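Local coordinates for pesticidal crystal protein CRY4AA (Bacillus thuringiensis, PDB 2C9K) that acts as a mosquito-larvicidal toxin that promotes colloid-osmotic lysis by binding to the midgut epithelial cells of insects, at residues S298-E303 and L343-L348; F313-N318 and S331-N336; I466-T471 and C510-F515; Q517-R522 and V577-N582. All coordinates share one frame; numbering follows the deposited sequence.

Contact 1: residues S298-E303 and L343-L348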
loop_
_atom_site.group_PDB
_atom_site.type_symbol
_atom_site.label_atom_id
_atom_site.label_comp_id
_atom_site.label_asym_id
_atom_site.label_seq_id
_atom_site.Cartn_x
_atom_site.Cartn_y
_atom_site.Cartn_z
ATOM N N SER A 298 -8.406 10.650 17.372
ATOM C CA SER A 298 -7.601 10.898 18.564
ATOM C C SER A 298 -7.087 9.632 19.249
ATOM O O SER A 298 -7.638 8.546 19.074
ATOM C CB SER A 298 -8.409 11.718 19.575
ATOM O OG SER A 298 -9.585 11.028 19.973
ATOM N N LEU A 299 -6.019 9.798 20.026
ATOM C CA LEU A 299 -5.404 8.721 20.795
ATOM C C LEU A 299 -5.715 8.996 22.270
ATOM O O LEU A 299 -5.462 10.082 22.776
ATOM C CB LEU A 299 -3.897 8.709 20.551
ATOM C CG LEU A 299 -3.357 7.644 19.597
ATOM C CD1 LEU A 299 -4.396 7.286 18.558
ATOM C CD2 LEU A 299 -2.076 8.154 18.949
ATOM N N ASN A 300 -6.266 8.010 22.959
ATOM C CA ASN A 300 -6.647 8.192 24.354
ATOM C C ASN A 300 -5.982 7.185 25.287
ATOM O O ASN A 300 -6.386 6.027 25.345
ATOM C CB ASN A 300 -8.166 8.082 24.455
ATOM C CG ASN A 300 -8.876 8.955 23.434
ATOM O OD1 ASN A 300 -9.098 10.144 23.661
ATOM N ND2 ASN A 300 -9.213 8.372 22.289
ATOM N N PHE A 301 -4.965 7.640 26.016
ATOM C CA PHE A 301 -4.226 6.793 26.953
ATOM C C PHE A 301 -4.508 7.147 28.410
ATOM O O PHE A 301 -4.348 8.295 28.818
ATOM C CB PHE A 301 -2.719 6.916 26.711
ATOM C CG PHE A 301 -2.242 6.225 25.475
ATOM C CD1 PHE A 301 -2.578 6.707 24.215
ATOM C CD2 PHE A 301 -1.456 5.081 25.567
ATOM C CE1 PHE A 301 -2.136 6.058 23.059
ATOM C CE2 PHE A 301 -1.009 4.423 24.419
ATOM C CZ PHE A 301 -1.349 4.911 23.164
ATOM N N TYR A 302 -4.925 6.154 29.192
ATOM C CA TYR A 302 -5.196 6.365 30.610
ATOM C C TYR A 302 -3.917 6.178 31.428
ATOM O O TYR A 302 -3.159 5.236 31.201
ATOM C CB TYR A 302 -6.236 5.375 31.131
ATOM C CG TYR A 302 -7.629 5.546 30.593
ATOM C CD1 TYR A 302 -8.050 4.857 29.458
ATOM C CD2 TYR A 302 -8.548 6.362 31.246
ATOM C CE1 TYR A 302 -9.363 4.973 28.990
ATOM C CE2 TYR A 302 -9.858 6.489 30.789
ATOM C CZ TYR A 302 -10.257 5.791 29.663
ATOM O OH TYR A 302 -11.548 5.918 29.213
ATOM N N GLU A 303 -3.685 7.073 32.384
ATOM C CA GLU A 303 -2.513 6.991 33.251
ATOM C C GLU A 303 -2.995 6.635 34.651
ATOM O O GLU A 303 -4.192 6.680 34.926
ATOM C CB GLU A 303 -1.794 8.335 33.301
ATOM C CG GLU A 303 -2.711 9.471 33.715
ATOM C CD GLU A 303 -1.964 10.748 34.010
ATOM O OE1 GLU A 303 -1.235 11.235 33.119
ATOM O OE2 GLU A 303 -2.111 11.265 35.136
ATOM N N LEU A 343 -7.449 10.231 32.011
ATOM C CA LEU A 343 -7.414 10.199 30.564
ATOM C C LEU A 343 -6.537 11.326 30.010
ATOM O O LEU A 343 -6.762 12.502 30.289
ATOM C CB LEU A 343 -8.844 10.311 30.013
ATOM C CG LEU A 343 -9.071 9.936 28.540
ATOM C CD1 LEU A 343 -8.512 8.546 28.289
ATOM C CD2 LEU A 343 -10.550 9.971 28.196
ATOM N N LYS A 344 -5.514 10.948 29.250
ATOM C CA LYS A 344 -4.608 11.903 28.610
ATOM C C LYS A 344 -4.857 11.709 27.124
ATOM O O LYS A 344 -4.347 10.766 26.521
ATOM C CB LYS A 344 -3.142 11.579 28.918
ATOM C CG LYS A 344 -2.661 11.960 30.307
ATOM C CD LYS A 344 -2.649 13.461 30.494
ATOM C CE LYS A 344 -1.789 13.866 31.676
ATOM N NZ LYS A 344 -0.330 13.683 31.417
ATOM N N SER A 345 -5.640 12.605 26.539
ATOM C CA SER A 345 -5.992 12.503 25.130
ATOM C C SER A 345 -5.251 13.457 24.183
ATOM O O SER A 345 -4.841 14.542 24.576
ATOM C CB SER A 345 -7.506 12.698 25.000
ATOM O OG SER A 345 -7.924 12.617 23.655
ATOM N N LEU A 346 -5.069 13.020 22.937
ATOM C CA LEU A 346 -4.424 13.814 21.884
ATOM C C LEU A 346 -5.347 13.790 20.662
ATOM O O LEU A 346 -5.477 12.760 19.996
ATOM C CB LEU A 346 -3.067 13.231 21.488
ATOM C CG LEU A 346 -2.526 13.772 20.153
ATOM C CD1 LEU A 346 -2.253 15.258 20.275
ATOM C CD2 LEU A 346 -1.253 13.043 19.761
ATOM N N GLY A 347 -5.991 14.918 20.381
ATOM C CA GLY A 347 -6.903 14.993 19.255
ATOM C C GLY A 347 -6.223 15.358 17.953
ATOM O O GLY A 347 -5.050 15.725 17.940
ATOM N N LEU A 348 -6.967 15.258 16.856
ATOM C CA LEU A 348 -6.446 15.565 15.528
ATOM C C LEU A 348 -7.572 16.026 14.608
ATOM O O LEU A 348 -8.576 15.341 14.459
ATOM C CB LEU A 348 -5.776 14.325 14.930
ATOM C CG LEU A 348 -4.516 13.789 15.624
ATOM C CD1 LEU A 348 -4.146 12.431 15.048
ATOM C CD2 LEU A 348 -3.370 14.774 15.452
#
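Leu343 carries its CG anti to the backbone N (chi1 -165°), while Tyr302 holds its ring anti to its own carbonyl carbon (chi1 -68°), and this pair of choices brings leucine CD1 over the middle of the phenol face. The result is a CH-pi contact, with Leu343 CD1 3.4 Å from the Tyr302 ring centroid and only 10° off the ring normal. On the same side of the sheet, Ser345 OG donates to Asn300 OD1 at 2.7 Å, approaching from above the amide carbonyl plane and not along a lone pair. The amide's other end, Asn300 ND2, is bonded to Tyr317 O on the next strand, so the side chain is held at both ends.

The other face carries Leu299 beside Leu346 and Phe301 beside Lys344. The lysine chain, bent at two of its torsions, brings NZ to 3.1 Å from Glu303 OE1 in a salt bridge. Each partner has a second bond, Lys344 NZ to Thr392 O and Glu303 OE1 to Gly394 N, which ties this corner to the end of strand 386-392 and the loop that follows. Four backbone hydrogen bonds join the two strands, among them Leu346 N to Leu299 O (3.0 Å) and Lys344 N to Phe301 O (2.9 Å).

Leu299 and Leu346 both pack on Phe378 of strand 373-381. One face thus looks into a hydrophobic core shared with another sheet, and the strands join as first and fourth in a 3-2-1-4 antiparallel order, the Greek-key sheet found in the beta-prism domain of three-domain Cry toxins.

Contact 2: residues F313-N318 and S331-N336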
loop_
_atom_site.group_PDB
_atom_site.type_symbol
_atom_site.label_atom_id
_atom_site.label_comp_id
_atom_site.label_asym_id
_atom_site.label_seq_id
_atom_site.Cartn_x
_atom_site.Cartn_y
_atom_site.Cartn_z
ATOM N N PHE A 313 1.093 4.406 30.978
ATOM C CA PHE A 313 -0.260 4.301 30.486
ATOM C C PHE A 313 -0.808 2.906 30.700
ATOM O O PHE A 313 -0.333 1.914 30.151
ATOM C CB PHE A 313 -0.325 4.735 29.025
ATOM C CG PHE A 313 -0.060 6.201 28.832
ATOM C CD1 PHE A 313 0.998 6.636 28.041
ATOM C CD2 PHE A 313 -0.852 7.150 29.477
ATOM C CE1 PHE A 313 1.267 7.995 27.895
ATOM C CE2 PHE A 313 -0.596 8.510 29.339
ATOM C CZ PHE A 313 0.467 8.936 28.546
ATOM N N THR A 314 -1.811 2.860 31.558
ATOM C CA THR A 314 -2.479 1.637 31.921
ATOM C C THR A 314 -3.171 0.962 30.754
ATOM O O THR A 314 -3.015 -0.240 30.544
ATOM C CB THR A 314 -3.493 1.941 33.020
ATOM O OG1 THR A 314 -2.877 1.701 34.291
ATOM C CG2 THR A 314 -4.747 1.109 32.871
ATOM N N SER A 315 -3.932 1.748 30.000
ATOM C CA SER A 315 -4.696 1.234 28.865
ATOM C C SER A 315 -4.928 2.344 27.841
ATOM O O SER A 315 -4.457 3.465 28.029
ATOM C CB SER A 315 -6.041 0.720 29.376
ATOM O OG SER A 315 -6.658 1.710 30.184
ATOM N N HIS A 316 -5.649 2.042 26.763
ATOM C CA HIS A 316 -5.927 3.063 25.760
ATOM C C HIS A 316 -7.020 2.665 24.788
ATOM O O HIS A 316 -7.462 1.525 24.779
ATOM C CB HIS A 316 -4.660 3.404 24.966
ATOM C CG HIS A 316 -4.301 2.387 23.930
ATOM N ND1 HIS A 316 -3.818 1.136 24.247
ATOM C CD2 HIS A 316 -4.344 2.440 22.578
ATOM C CE1 HIS A 316 -3.576 0.464 23.136
ATOM N NE2 HIS A 316 -3.886 1.233 22.109
ATOM N N TYR A 317 -7.470 3.627 23.992
ATOM C CA TYR A 317 -8.480 3.374 22.973
ATOM C C TYR A 317 -8.343 4.422 21.870
ATOM O O TYR A 317 -7.790 5.497 22.095
ATOM C CB TYR A 317 -9.899 3.354 23.581
ATOM C CG TYR A 317 -10.416 4.667 24.128
ATOM C CD1 TYR A 317 -10.854 5.680 23.275
ATOM C CD2 TYR A 317 -10.459 4.900 25.502
ATOM C CE1 TYR A 317 -11.317 6.891 23.774
ATOM C CE2 TYR A 317 -10.920 6.109 26.015
ATOM C CZ TYR A 317 -11.346 7.105 25.147
ATOM O OH TYR A 317 -11.773 8.317 25.648
ATOM N N ASN A 318 -8.814 4.091 20.674
ATOM C CA ASN A 318 -8.728 4.989 19.521
ATOM C C ASN A 318 -10.095 5.556 19.161
ATOM O O ASN A 318 -11.118 4.888 19.348
ATOM C CB ASN A 318 -8.219 4.235 18.284
ATOM C CG ASN A 318 -6.899 3.535 18.514
ATOM O OD1 ASN A 318 -5.835 4.131 18.355
ATOM N ND2 ASN A 318 -6.958 2.260 18.887
ATOM N N SER A 331 -12.729 2.704 19.479
ATOM C CA SER A 331 -12.191 1.350 19.448
ATOM C C SER A 331 -12.344 0.681 20.801
ATOM O O SER A 331 -12.981 1.228 21.709
ATOM C CB SER A 331 -10.707 1.373 19.093
ATOM O OG SER A 331 -9.963 1.849 20.194
ATOM N N SER A 332 -11.758 -0.507 20.932
ATOM C CA SER A 332 -11.815 -1.226 22.198
ATOM C C SER A 332 -10.842 -0.546 23.132
ATOM O O SER A 332 -9.998 0.229 22.697
ATOM C CB SER A 332 -11.401 -2.686 22.025
ATOM O OG SER A 332 -12.379 -3.414 21.309
ATOM N N VAL A 333 -10.965 -0.817 24.420
ATOM C CA VAL A 333 -10.039 -0.226 25.360
ATOM C C VAL A 333 -9.012 -1.306 25.629
ATOM O O VAL A 333 -9.240 -2.189 26.448
ATOM C CB VAL A 333 -10.731 0.175 26.683
ATOM C CG1 VAL A 333 -9.701 0.690 27.672
ATOM C CG2 VAL A 333 -11.768 1.251 26.421
ATOM N N PHE A 334 -7.899 -1.259 24.913
ATOM C CA PHE A 334 -6.850 -2.245 25.110
ATOM C C PHE A 334 -6.196 -1.959 26.457
ATOM O O PHE A 334 -6.435 -0.910 27.050
ATOM C CB PHE A 334 -5.810 -2.149 23.989
ATOM C CG PHE A 334 -6.403 -2.158 22.608
ATOM C CD1 PHE A 334 -6.886 -0.988 22.037
ATOM C CD2 PHE A 334 -6.485 -3.337 21.879
ATOM C CE1 PHE A 334 -7.439 -0.989 20.755
ATOM C CE2 PHE A 334 -7.038 -3.347 20.598
ATOM C CZ PHE A 334 -7.512 -2.165 20.040
ATOM N N GLY A 335 -5.381 -2.893 26.941
ATOM C CA GLY A 335 -4.715 -2.700 28.219
ATOM C C GLY A 335 -5.536 -3.132 29.421
ATOM O O GLY A 335 -6.531 -3.841 29.291
ATOM N N ASN A 336 -5.120 -2.705 30.604
ATOM C CA ASN A 336 -5.828 -3.058 31.822
ATOM C C ASN A 336 -6.325 -1.788 32.488
ATOM O O ASN A 336 -5.731 -1.304 33.444
ATOM C CB ASN A 336 -4.897 -3.813 32.762
ATOM C CG ASN A 336 -5.620 -4.387 33.953
ATOM O OD1 ASN A 336 -5.019 -5.048 34.797
ATOM N ND2 ASN A 336 -6.922 -4.144 34.030
#
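His316 and Phe334 are paired across the beta hairpin of strands 313-322 and 329-335, which supplies the second and third strands of a four-stranded antiparallel sheet. Their rings are nearly parallel, with planes at 24°, but slid so far apart that they barely overlap. Phe334 CD1 lies over one imidazole face toward its rim, 3.7 Å from His316 NE2. Phe301 stacks on the opposite side of the same imidazole, and His316 NE2 is bonded to Ile437 O, which fixes how the ring is turned.

A further apolar contact joins Tyr317 and Val333, which lie side by side, pointing the same way, with Tyr317 CD2 4.0 Å from Val333 CG2.

Hydrogen bonds between the backbones are unevenly spread. Asn336 N donates to Thr314 O at 3.2 Å near one end, whereas the bond from Phe334 N to His316 O is weak because it is strongly bent. At the far end Ser331 N donates to Asn318 O at 2.7 Å, lying in the carbonyl plane.

A hydroxyl adds to this end: Ser331 OG accepts an almost straight bond from Asn318 N at 2.6 Å, and gives its own proton to Ser332 O, 3.0 Å from OG.

Contact 3: residues I466-T471 and C510-F515; sequences IYTHLT and CQHSNF
Ile466 O is gripped twice by Ser513. The hydroxyl Ser513 OG donates to it over 2.5 Å, and Ser513 N adds a weak, bent bond of 3.3 Å to the same Ile466 O. With its OG anti to the carbonyl carbon (chi1 -57°), the serine brings hydroxyl and amide to a single acceptor. Ile466 N donates to Gln511 O, two residues before Ser513, at 3.2 Å, so both polar backbone atoms of the isoleucine are tied to the 510-515 segment.

The side chains extend this clasp in two directions. Toward Cys510, Ile466 CD1 comes to rest 3.5 Å from the Cys510 CB, and the isoleucine side chain also packs on Ile474 and Phe607. Toward His512, the isoleucine CB lies in the imidazole plane at the ring's edge, 3.9 Å from His512 CD2. Thr468 CG2 then meets His512 NE2 at 3.6 Å, the two side chains running roughly at right angles. The imidazole is itself fixed by bonds at both nitrogens, NE2 with Tyr519 OH and ND1 with Ala580 O, so its rotation is settled from outside the two segments.

The arrangement is that of an irregular connection, following strand 450-457, which docks on the end of strand 505-511 as the chain enters strand 471-475. It bridges the two sheets of the C-terminal domain, the beta-sandwich of three-domain Cry toxins.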
loop_
_atom_site.group_PDB
_atom_site.type_symbol
_atom_site.label_atom_id
_atom_site.label_comp_id
_atom_site.label_asym_id
_atom_site.label_seq_id
_atom_site.Cartn_x
_atom_site.Cartn_y
_atom_site.Cartn_z
ATOM N N ILE A 466 -12.876 14.172 -6.742
ATOM C CA ILE A 466 -13.034 13.693 -8.097
ATOM C C ILE A 466 -12.449 14.796 -8.955
ATOM O O ILE A 466 -12.913 15.934 -8.906
ATOM C CB ILE A 466 -14.530 13.468 -8.412
ATOM C CG1 ILE A 466 -15.053 12.334 -7.514
ATOM C CG2 ILE A 466 -14.723 13.150 -9.888
ATOM C CD1 ILE A 466 -16.516 12.013 -7.636
ATOM N N TYR A 467 -11.406 14.472 -9.707
ATOM C CA TYR A 467 -10.771 15.458 -10.555
ATOM C C TYR A 467 -11.442 15.518 -11.916
ATOM O O TYR A 467 -12.189 14.620 -12.296
ATOM C CB TYR A 467 -9.282 15.150 -10.695
ATOM C CG TYR A 467 -8.556 15.115 -9.365
ATOM C CD1 TYR A 467 -8.352 13.912 -8.688
ATOM C CD2 TYR A 467 -8.107 16.295 -8.767
ATOM C CE1 TYR A 467 -7.721 13.886 -7.453
ATOM C CE2 TYR A 467 -7.479 16.287 -7.530
ATOM C CZ TYR A 467 -7.285 15.082 -6.874
ATOM O OH TYR A 467 -6.664 15.076 -5.640
ATOM N N THR A 468 -11.162 16.585 -12.651
ATOM C CA THR A 468 -11.762 16.806 -13.964
ATOM C C THR A 468 -10.822 16.664 -15.151
ATOM O O THR A 468 -11.279 16.612 -16.287
ATOM C CB THR A 468 -12.350 18.220 -14.050
ATOM O OG1 THR A 468 -11.288 19.174 -13.930
ATOM C CG2 THR A 468 -13.353 18.455 -12.938
ATOM N N HIS A 469 -9.518 16.618 -14.893
ATOM C CA HIS A 469 -8.525 16.537 -15.960
ATOM C C HIS A 469 -7.844 15.189 -16.103
ATOM O O HIS A 469 -6.772 15.094 -16.708
ATOM C CB HIS A 469 -7.455 17.610 -15.757
ATOM C CG HIS A 469 -6.564 17.358 -14.579
ATOM N ND1 HIS A 469 -7.039 17.278 -13.288
ATOM C CD2 HIS A 469 -5.231 17.140 -14.502
ATOM C CE1 HIS A 469 -6.038 17.019 -12.467
ATOM N NE2 HIS A 469 -4.930 16.930 -13.178
ATOM N N LEU A 470 -8.443 14.151 -15.539
ATOM C CA LEU A 470 -7.881 12.815 -15.638
ATOM C C LEU A 470 -8.795 11.814 -14.935
ATOM O O LEU A 470 -9.749 12.196 -14.267
ATOM C CB LEU A 470 -6.473 12.785 -15.036
ATOM C CG LEU A 470 -6.290 12.564 -13.532
ATOM C CD1 LEU A 470 -4.811 12.602 -13.210
ATOM C CD2 LEU A 470 -7.039 13.613 -12.737
ATOM N N THR A 471 -8.514 10.530 -15.097
ATOM C CA THR A 471 -9.332 9.504 -14.475
ATOM C C THR A 471 -9.057 9.431 -12.989
ATOM O O THR A 471 -7.907 9.312 -12.562
ATOM C CB THR A 471 -9.068 8.122 -15.099
ATOM O OG1 THR A 471 -9.545 8.115 -16.451
ATOM C CG2 THR A 471 -9.773 7.029 -14.307
ATOM N N CYS A 510 -18.249 11.560 -2.066
ATOM C CA CYS A 510 -17.175 12.251 -2.782
ATOM C C CYS A 510 -17.381 13.753 -2.838
ATOM O O CYS A 510 -18.509 14.238 -2.802
ATOM C CB CYS A 510 -17.063 11.727 -4.211
ATOM S SG CYS A 510 -16.924 9.947 -4.315
ATOM N N GLN A 511 -16.277 14.482 -2.927
ATOM C CA GLN A 511 -16.317 15.930 -3.010
ATOM C C GLN A 511 -15.734 16.276 -4.374
ATOM O O GLN A 511 -14.597 15.915 -4.673
ATOM C CB GLN A 511 -15.470 16.541 -1.898
ATOM C CG GLN A 511 -15.634 18.048 -1.744
ATOM C CD GLN A 511 -14.828 18.614 -0.577
ATOM O OE1 GLN A 511 -14.981 18.184 0.570
ATOM N NE2 GLN A 511 -13.971 19.586 -0.868
ATOM N N HIS A 512 -16.514 16.954 -5.209
ATOM C CA HIS A 512 -16.041 17.303 -6.537
ATOM C C HIS A 512 -15.028 18.441 -6.482
ATOM O O HIS A 512 -14.935 19.152 -5.476
ATOM C CB HIS A 512 -17.214 17.708 -7.435
ATOM C CG HIS A 512 -16.881 17.704 -8.893
ATOM N ND1 HIS A 512 -17.277 18.705 -9.754
ATOM C CD2 HIS A 512 -16.180 16.822 -9.644
ATOM C CE1 HIS A 512 -16.833 18.441 -10.970
ATOM N NE2 HIS A 512 -16.164 17.304 -10.930
ATOM N N SER A 513 -14.265 18.603 -7.562
ATOM C CA SER A 513 -13.275 19.673 -7.656
ATOM C C SER A 513 -13.988 21.011 -7.797
ATOM O O SER A 513 -15.218 21.066 -7.875
ATOM C CB SER A 513 -12.378 19.459 -8.864
ATOM O OG SER A 513 -11.751 18.199 -8.783
ATOM N N ASN A 514 -13.221 22.095 -7.835
ATOM C CA ASN A 514 -13.816 23.419 -7.956
ATOM C C ASN A 514 -14.079 23.780 -9.413
ATOM O O ASN A 514 -13.799 24.893 -9.855
ATOM C CB ASN A 514 -12.912 24.456 -7.294
ATOM C CG ASN A 514 -13.505 25.840 -7.316
ATOM O OD1 ASN A 514 -14.699 26.019 -7.096
ATOM N ND2 ASN A 514 -12.665 26.835 -7.571
ATOM N N PHE A 515 -14.615 22.816 -10.158
ATOM C CA PHE A 515 -14.942 23.021 -11.565
ATOM C C PHE A 515 -16.236 22.310 -11.942
ATOM O O PHE A 515 -16.915 21.736 -11.097
ATOM C CB PHE A 515 -13.807 22.520 -12.470
ATOM C CG PHE A 515 -12.481 23.128 -12.161
ATOM C CD1 PHE A 515 -11.698 22.628 -11.129
ATOM C CD2 PHE A 515 -12.021 24.220 -12.878
ATOM C CE1 PHE A 515 -10.471 23.210 -10.813
ATOM C CE2 PHE A 515 -10.795 24.814 -12.569
ATOM C CZ PHE A 515 -10.020 24.308 -11.536
#

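Contact 4: residues Q517-R522 and V577-N582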
loop_
_atom_site.group_PDB
_atom_site.type_symbol
_atom_site.label_atom_id
_atom_site.label_comp_id
_atom_site.label_asym_id
_atom_site.label_seq_id
_atom_site.Cartn_x
_atom_site.Cartn_y
_atom_site.Cartn_z
ATOM N N GLN A 517 -17.951 19.446 -14.588
ATOM C CA GLN A 517 -17.593 18.346 -15.465
ATOM C C GLN A 517 -18.663 17.281 -15.611
ATOM O O GLN A 517 -19.558 17.147 -14.762
ATOM C CB GLN A 517 -16.324 17.665 -14.959
ATOM C CG GLN A 517 -15.071 18.078 -15.681
ATOM C CD GLN A 517 -14.989 17.539 -17.095
ATOM O OE1 GLN A 517 -15.974 17.531 -17.836
ATOM N NE2 GLN A 517 -13.800 17.106 -17.483
ATOM N N SER A 518 -18.558 16.530 -16.705
ATOM C CA SER A 518 -19.453 15.419 -16.979
ATOM C C SER A 518 -18.554 14.192 -16.936
ATOM O O SER A 518 -17.368 14.280 -17.243
ATOM C CB SER A 518 -20.104 15.554 -18.356
ATOM O OG SER A 518 -21.332 16.258 -18.265
ATOM N N TYR A 519 -19.103 13.052 -16.539
ATOM C CA TYR A 519 -18.296 11.848 -16.454
ATOM C C TYR A 519 -19.068 10.611 -16.849
ATOM O O TYR A 519 -20.222 10.668 -17.261
ATOM C CB TYR A 519 -17.814 11.608 -15.015
ATOM C CG TYR A 519 -17.052 12.725 -14.361
ATOM C CD1 TYR A 519 -17.709 13.872 -13.902
ATOM C CD2 TYR A 519 -15.672 12.637 -14.192
ATOM C CE1 TYR A 519 -17.004 14.915 -13.288
ATOM C CE2 TYR A 519 -14.953 13.669 -13.583
ATOM C CZ TYR A 519 -15.625 14.806 -13.135
ATOM O OH TYR A 519 -14.913 15.829 -12.553
ATOM N N PHE A 520 -18.377 9.491 -16.711
ATOM C CA PHE A 520 -18.932 8.168 -16.906
ATOM C C PHE A 520 -18.324 7.525 -15.671
ATOM O O PHE A 520 -17.130 7.689 -15.421
ATOM C CB PHE A 520 -18.406 7.491 -18.185
ATOM C CG PHE A 520 -19.156 7.886 -19.427
ATOM C CD1 PHE A 520 -18.474 8.291 -20.573
ATOM C CD2 PHE A 520 -20.550 7.923 -19.431
ATOM C CE1 PHE A 520 -19.168 8.736 -21.693
ATOM C CE2 PHE A 520 -21.254 8.371 -20.556
ATOM C CZ PHE A 520 -20.558 8.779 -21.684
ATOM N N ILE A 521 -19.120 6.865 -14.846
ATOM C CA ILE A 521 -18.502 6.234 -13.701
ATOM C C ILE A 521 -18.294 4.768 -14.125
ATOM O O ILE A 521 -19.192 4.133 -14.671
ATOM C CB ILE A 521 -19.354 6.452 -12.365
ATOM C CG1 ILE A 521 -19.828 5.127 -11.791
ATOM C CG2 ILE A 521 -20.496 7.428 -12.604
ATOM C CD1 ILE A 521 -18.755 4.402 -11.068
ATOM N N ARG A 522 -17.072 4.273 -13.926
ATOM C CA ARG A 522 -16.673 2.914 -14.312
ATOM C C ARG A 522 -16.267 2.104 -13.086
ATOM O O ARG A 522 -15.672 2.644 -12.164
ATOM C CB ARG A 522 -15.496 3.007 -15.281
ATOM C CG ARG A 522 -15.015 1.701 -15.828
ATOM C CD ARG A 522 -13.930 1.937 -16.853
ATOM N NE ARG A 522 -12.625 2.200 -16.250
ATOM C CZ ARG A 522 -11.539 2.531 -16.946
ATOM N NH1 ARG A 522 -11.608 2.650 -18.264
ATOM N NH2 ARG A 522 -10.376 2.721 -16.335
ATOM N N VAL A 577 -23.014 11.591 -15.851
ATOM C CA VAL A 577 -23.340 12.456 -14.738
ATOM C C VAL A 577 -22.540 13.764 -14.832
ATOM O O VAL A 577 -21.471 13.823 -15.449
ATOM C CB VAL A 577 -23.017 11.741 -13.419
ATOM C CG1 VAL A 577 -23.462 10.291 -13.504
ATOM C CG2 VAL A 577 -21.527 11.814 -13.133
ATOM N N LYS A 578 -23.074 14.816 -14.231
ATOM C CA LYS A 578 -22.411 16.105 -14.231
ATOM C C LYS A 578 -22.420 16.638 -12.807
ATOM O O LYS A 578 -23.459 16.648 -12.140
ATOM C CB LYS A 578 -23.111 17.086 -15.178
ATOM C CG LYS A 578 -24.589 17.356 -14.889
ATOM C CD LYS A 578 -25.484 16.149 -15.231
ATOM C CE LYS A 578 -25.755 15.250 -14.023
ATOM N NZ LYS A 578 -26.368 13.953 -14.424
ATOM N N PHE A 579 -21.250 17.067 -12.342
ATOM C CA PHE A 579 -21.106 17.596 -10.997
ATOM C C PHE A 579 -20.720 19.074 -11.040
ATOM O O PHE A 579 -19.955 19.503 -11.902
ATOM C CB PHE A 579 -20.037 16.804 -10.247
ATOM C CG PHE A 579 -20.302 15.326 -10.183
ATOM C CD1 PHE A 579 -19.376 14.418 -10.686
ATOM C CD2 PHE A 579 -21.454 14.833 -9.578
ATOM C CE1 PHE A 579 -19.592 13.047 -10.582
ATOM C CE2 PHE A 579 -21.673 13.460 -9.470
ATOM C CZ PHE A 579 -20.739 12.569 -9.972
ATOM N N ALA A 580 -21.262 19.852 -10.111
ATOM C CA ALA A 580 -20.954 21.268 -10.042
ATOM C C ALA A 580 -19.724 21.412 -9.160
ATOM O O ALA A 580 -19.320 20.467 -8.496
ATOM C CB ALA A 580 -22.127 22.038 -9.452
ATOM N N PRO A 581 -19.109 22.601 -9.147
ATOM C CA PRO A 581 -17.916 22.857 -8.340
ATOM C C PRO A 581 -18.104 22.595 -6.860
ATOM O O PRO A 581 -19.062 23.067 -6.260
ATOM C CB PRO A 581 -17.624 24.326 -8.623
ATOM C CG PRO A 581 -18.111 24.491 -10.035
ATOM C CD PRO A 581 -19.430 23.773 -9.980
ATOM N N ASN A 582 -17.182 21.835 -6.281
ATOM C CA ASN A 582 -17.213 21.519 -4.855
ATOM C C ASN A 582 -18.507 20.875 -4.381
ATOM O O ASN A 582 -18.861 20.991 -3.212
ATOM C CB ASN A 582 -16.974 22.792 -4.051
ATOM C CG ASN A 582 -16.118 23.771 -4.796
ATOM O OD1 ASN A 582 -15.016 23.442 -5.221
ATOM N ND2 ASN A 582 -16.623 24.982 -4.976
#
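Tyr519 and Phe579 form the aromatic centre of this pairing. Tyr519 CE1 lies 3.6 Å from Phe579 CD1 at the edge of the phenylalanine ring, with the two planes inclined at 43°, so the pair is neither a stack nor a T-shape. Beside it on the same face, Tyr519 CB touches Val577 CG2 at 4.2 Å, and farther along Ile521 CG2 reaches Val577 CG1 at the same distance, 4.2 Å.

The backbones pair antiparallel. Tyr519 N donates to Val577 O over 2.7 Å, with Val577 N returning a bond to Tyr519 O, and Phe579 N donates to Gln517 O over 3.0 Å, while Gln517 N to Phe579 O is weak. On the other face Ser518 and Lys578 are paired, with Ser518 OG 3.7 Å from Lys578 CB.

A second shell places these groups. Gln517 folds back so that its OE1 accepts from Ser518 N at 3.0 Å, and its NE2 is bonded to Thr468 O. The phenol oxygen of Tyr519, besides its bond with His512, is bonded to Tyr467 O, while Lys578 NZ reaches Val544 O.

Strand 517-527 runs antiparallel to strands 577-579 and 600-609, and the side chains of Tyr519 and Phe579 both pack on Phe607 of the latter. Val577, in turn, rests on Ala545 and Leu547 of strand 545-550, which belongs to the other, five-stranded sheet, so the short strand, an element of one layer, packs its Val577 against the other.

In the fold
The four contacts fall into two pairs in different domains. Contacts 1 and 2, centres about 10 Å apart, share one antiparallel sheet and are joined where strands 294-303 and 313-322 meet, among other contacts by a probable hydrogen bond from Thr314 N to Tyr302 O of 2.8 Å. Along the chain, contact 2 is nested within the loop that contact 1 closes. Contacts 3 and 4 lie about 8 Å apart between centres and touch, among other places, where Asn582 N probably donates to Ser513 O at 2.6 Å. The pairs stand well apart, with centres about 36 to 43 Å from one another. A bound methylpentanediol, probably from crystallisation, lies about 3 Å from the Ser332 side chain in contact 2.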